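Side-chain contact in dihydrolipoyl dehydrogenase (Elizabethkingia anophelis NUHP1, PDB 6UZI), which probably uses FAD and a redox-active disulfide to oxidise protein-bound dihydrolipoyl groups, passing the electrons to NAD(+): residues I193-G198 / D215-G220. Residues are numbered along the deposited sequence; the frame is centred on the assembly and turned at random.
Sequences IGLELG and DKIIPG. With FAD (flavin-adenine dinucleotide), chain E.
Leu195 meets Ile217 and Ile218 in the Rossmann-type NAD(+) domain, where the helix that follows the glycine-rich turn packs against the loop that follows the next strand of the parallel sheet. Gly194 matches the last glycine of a GxGxxG pattern, and residues 193-196 are predicted to belong to the NAD(+) site. The contact illustrates how one residue of such a helix can be shared between hydrophobic neighbours. A single methyl of Leu195 does all the touching: CD1 lies 3.9 Å from Ile218 CG2 and 4.2 Å from Ile217 CD1. CG of Leu195 stands anti to the carbonyl carbon (chi1 -64°), and CD1 lies anti to CA (chi2 177°), which carries this methyl out to the loop. The side chains of Leu195 and Ile218 cross at about a right angle, and Ile218 offers its short branch, CG2, rather than the longer CG1-CD1 arm. Ile217 does the reverse, presenting CD1, the end of its own longer arm. The interaction is wholly apolar, and all three residues are buried.

Two positions back, Ile193 faces the flavin: its CD1 comes to 3.4 Å from C8 of the FAD, while CG2 lies 3.8 Å from the methyl C7M. The helix thus has the dimethylbenzene end of the isoalloxazine and the 215-220 loop as neighbours of different residues. Leu229 of helix 223-236 touches Leu195, Ile217 and Ile218 alike, and Phe240 of strand 239-241 packs on Leu195 and Ile217, joining helix 192-203 and the loop to the next helix and the edge of the sheet.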
loop_
_atom_site.group_PDB
_atom_site.type_symbol
_atom_site.label_atom_id
_atom_site.label_comp_id
_atom_site.label_asym_id
_atom_site.label_seq_id
_atom_site.Cartn_x
_atom_site.Cartn_y
_atom_site.Cartn_z
ATOM N N ILE A 193 -3.653 21.126 -0.694
ATOM C CA ILE A 193 -2.775 21.412 -1.823
ATOM C C ILE A 193 -1.513 22.127 -1.351
ATOM O O ILE A 193 -0.398 21.816 -1.795
ATOM C CB ILE A 193 -3.536 22.253 -2.858
ATOM C CG1 ILE A 193 -4.718 21.460 -3.421
ATOM C CG2 ILE A 193 -2.602 22.678 -3.953
ATOM C CD1 ILE A 193 -5.640 22.290 -4.297
ATOM N N GLY A 194 -1.664 23.106 -0.460
ATOM C CA GLY A 194 -0.497 23.821 0.029
ATOM C C GLY A 194 0.493 22.912 0.734
ATOM O O GLY A 194 1.700 23.001 0.504
ATOM N N LEU A 195 -0.005 22.008 1.585
ATOM C CA LEU A 195 0.886 21.080 2.281
ATOM C C LEU A 195 1.563 20.114 1.315
ATOM O O LEU A 195 2.736 19.769 1.501
ATOM C CB LEU A 195 0.118 20.296 3.345
ATOM C CG LEU A 195 -0.494 21.051 4.520
ATOM C CD1 LEU A 195 -1.267 20.100 5.417
ATOM C CD2 LEU A 195 0.604 21.755 5.307
ATOM N N GLU A 196 0.849 19.668 0.274
ATOM C CA GLU A 196 1.458 18.742 -0.679
ATOM C C GLU A 196 2.553 19.429 -1.488
ATOM O O GLU A 196 3.689 18.943 -1.552
ATOM C CB GLU A 196 0.391 18.150 -1.596
ATOM C CG GLU A 196 -0.427 17.031 -0.978
ATOM C CD GLU A 196 -1.503 16.510 -1.923
ATOM O OE1 GLU A 196 -1.518 16.925 -3.107
ATOM O OE2 GLU A 196 -2.344 15.693 -1.479
ATOM N N LEU A 197 2.232 20.576 -2.100
ATOM C CA LEU A 197 3.225 21.295 -2.897
ATOM C C LEU A 197 4.330 21.870 -2.026
ATOM O O LEU A 197 5.469 22.010 -2.483
ATOM C CB LEU A 197 2.555 22.390 -3.713
ATOM C CG LEU A 197 1.593 21.836 -4.760
ATOM C CD1 LEU A 197 1.008 22.945 -5.610
ATOM C CD2 LEU A 197 2.274 20.792 -5.620
ATOM N N GLY A 198 4.016 22.229 -0.783
ATOM C CA GLY A 198 5.067 22.621 0.138
ATOM C C GLY A 198 6.037 21.486 0.399
ATOM O O GLY A 198 7.251 21.694 0.455
ATOM N N ASP A 215 -6.362 26.901 13.410
ATOM C CA ASP A 215 -5.612 26.609 14.629
ATOM C C ASP A 215 -4.858 25.294 14.578
ATOM O O ASP A 215 -4.089 25.006 15.499
ATOM C CB ASP A 215 -6.548 26.590 15.837
ATOM C CG ASP A 215 -7.277 27.899 16.025
ATOM O OD1 ASP A 215 -6.644 28.960 15.826
ATOM O OD2 ASP A 215 -8.481 27.863 16.359
ATOM N N LYS A 216 -5.060 24.503 13.531
ATOM C CA LYS A 216 -4.380 23.235 13.325
ATOM C C LYS A 216 -4.470 22.935 11.837
ATOM O O LYS A 216 -5.403 23.381 11.168
ATOM C CB LYS A 216 -4.986 22.112 14.177
ATOM C CG LYS A 216 -6.488 22.003 14.073
ATOM C CD LYS A 216 -7.058 20.999 15.059
ATOM C CE LYS A 216 -8.540 20.737 14.750
ATOM N NZ LYS A 216 -9.172 19.638 15.556
ATOM N N ILE A 217 -3.515 22.168 11.326
ATOM C CA ILE A 217 -3.541 21.835 9.907
ATOM C C ILE A 217 -4.510 20.681 9.658
ATOM O O ILE A 217 -4.851 19.917 10.563
ATOM C CB ILE A 217 -2.124 21.512 9.397
ATOM C CG1 ILE A 217 -1.576 20.242 10.059
ATOM C CG2 ILE A 217 -1.188 22.690 9.650
ATOM C CD1 ILE A 217 -0.253 19.782 9.493
ATOM N N ILE A 218 -4.933 20.548 8.398
ATOM C CA ILE A 218 -5.977 19.620 7.936
ATOM C C ILE A 218 -7.064 19.466 8.999
ATOM O O ILE A 218 -7.262 18.371 9.545
ATOM C CB ILE A 218 -5.390 18.265 7.493
ATOM C CG1 ILE A 218 -4.470 17.648 8.555
ATOM C CG2 ILE A 218 -4.651 18.425 6.180
ATOM C CD1 ILE A 218 -4.205 16.179 8.367
ATOM N N PRO A 219 -7.774 20.546 9.340
ATOM C CA PRO A 219 -8.715 20.493 10.473
ATOM C C PRO A 219 -9.955 19.636 10.240
ATOM O O PRO A 219 -10.656 19.331 11.214
ATOM C CB PRO A 219 -9.090 21.966 10.675
ATOM C CG PRO A 219 -8.940 22.561 9.314
ATOM C CD PRO A 219 -7.753 21.877 8.705
ATOM N N GLY A 220 -10.254 19.243 9.002
ATOM C CA GLY A 220 -11.423 18.422 8.772
ATOM C C GLY A 220 -11.230 16.952 9.035
ATOM O O GLY A 220 -12.186 16.175 8.961
HETATM P PA FAD E . -13.320 19.168 -12.311
HETATM O O1A FAD E . -12.212 18.184 -12.262
HETATM O O2A FAD E . -12.994 20.323 -11.359
HETATM O O5B FAD E . -13.376 19.798 -13.777
HETATM C C5B FAD E . -14.671 19.977 -14.374
HETATM C C4B FAD E . -14.467 20.393 -15.807
HETATM O O4B FAD E . -15.601 21.153 -16.260
HETATM C C3B FAD E . -13.227 21.256 -16.093
HETATM O O3B FAD E . -12.354 20.536 -16.953
HETATM C C2B FAD E . -13.788 22.494 -16.816
HETATM O O2B FAD E . -12.962 22.915 -17.897
HETATM C C1B FAD E . -15.152 22.000 -17.290
HETATM N N9A FAD E . -16.156 23.037 -17.468
HETATM C C8A FAD E . -16.586 23.941 -16.529
HETATM N N7A FAD E . -17.550 24.725 -16.943
HETATM C C5A FAD E . -17.772 24.313 -18.253
HETATM C C6A FAD E . -18.671 24.744 -19.242
HETATM N N6A FAD E . -19.588 25.697 -19.051
HETATM N N1A FAD E . -18.621 24.131 -20.445
HETATM C C2A FAD E . -17.729 23.152 -20.631
HETATM N N3A FAD E . -16.836 22.655 -19.770
HETATM C C4A FAD E . -16.909 23.281 -18.587
HETATM N N1 FAD E . -8.663 15.238 -5.283
HETATM C C2 FAD E . -8.421 13.972 -4.865
HETATM O O2 FAD E . -9.337 13.169 -4.693
HETATM N N3 FAD E . -7.119 13.559 -4.641
HETATM C C4 FAD E . -5.982 14.329 -4.806
HETATM O O4 FAD E . -4.869 13.854 -4.588
HETATM C C4X FAD E . -6.248 15.669 -5.253
HETATM N N5 FAD E . -5.236 16.459 -5.469
HETATM C C5X FAD E . -5.502 17.730 -5.957
HETATM C C6 FAD E . -4.429 18.569 -6.250
HETATM C C7 FAD E . -4.633 19.828 -6.804
HETATM C C7M FAD E . -3.445 20.697 -7.124
HETATM C C8 FAD E . -5.945 20.264 -7.068
HETATM C C8M FAD E . -6.200 21.595 -7.727
HETATM C C9 FAD E . -7.019 19.438 -6.756
HETATM C C9A FAD E . -6.810 18.177 -6.209
HETATM N N10 FAD E . -7.875 17.296 -5.941
HETATM C C10 FAD E . -7.627 16.036 -5.469
HETATM C "C1'" FAD E . -9.262 17.699 -6.197
HETATM C "C2'" FAD E . -9.784 17.165 -7.525
HETATM O "O2'" FAD E . -9.151 17.825 -8.624
HETATM C "C3'" FAD E . -11.303 17.304 -7.625
HETATM O "O3'" FAD E . -11.904 16.897 -6.404
HETATM C "C4'" FAD E . -11.897 16.490 -8.774
HETATM O "O4'" FAD E . -11.197 16.834 -9.971
HETATM C "C5'" FAD E . -13.389 16.682 -8.935
HETATM O "O5'" FAD E . -13.588 16.958 -10.334
HETATM P P FAD E . -15.036 17.142 -11.055
HETATM O O1P FAD E . -15.395 16.088 -12.036
HETATM O O2P FAD E . -16.169 17.424 -10.091
HETATM O O3P FAD E . -14.687 18.514 -11.801
#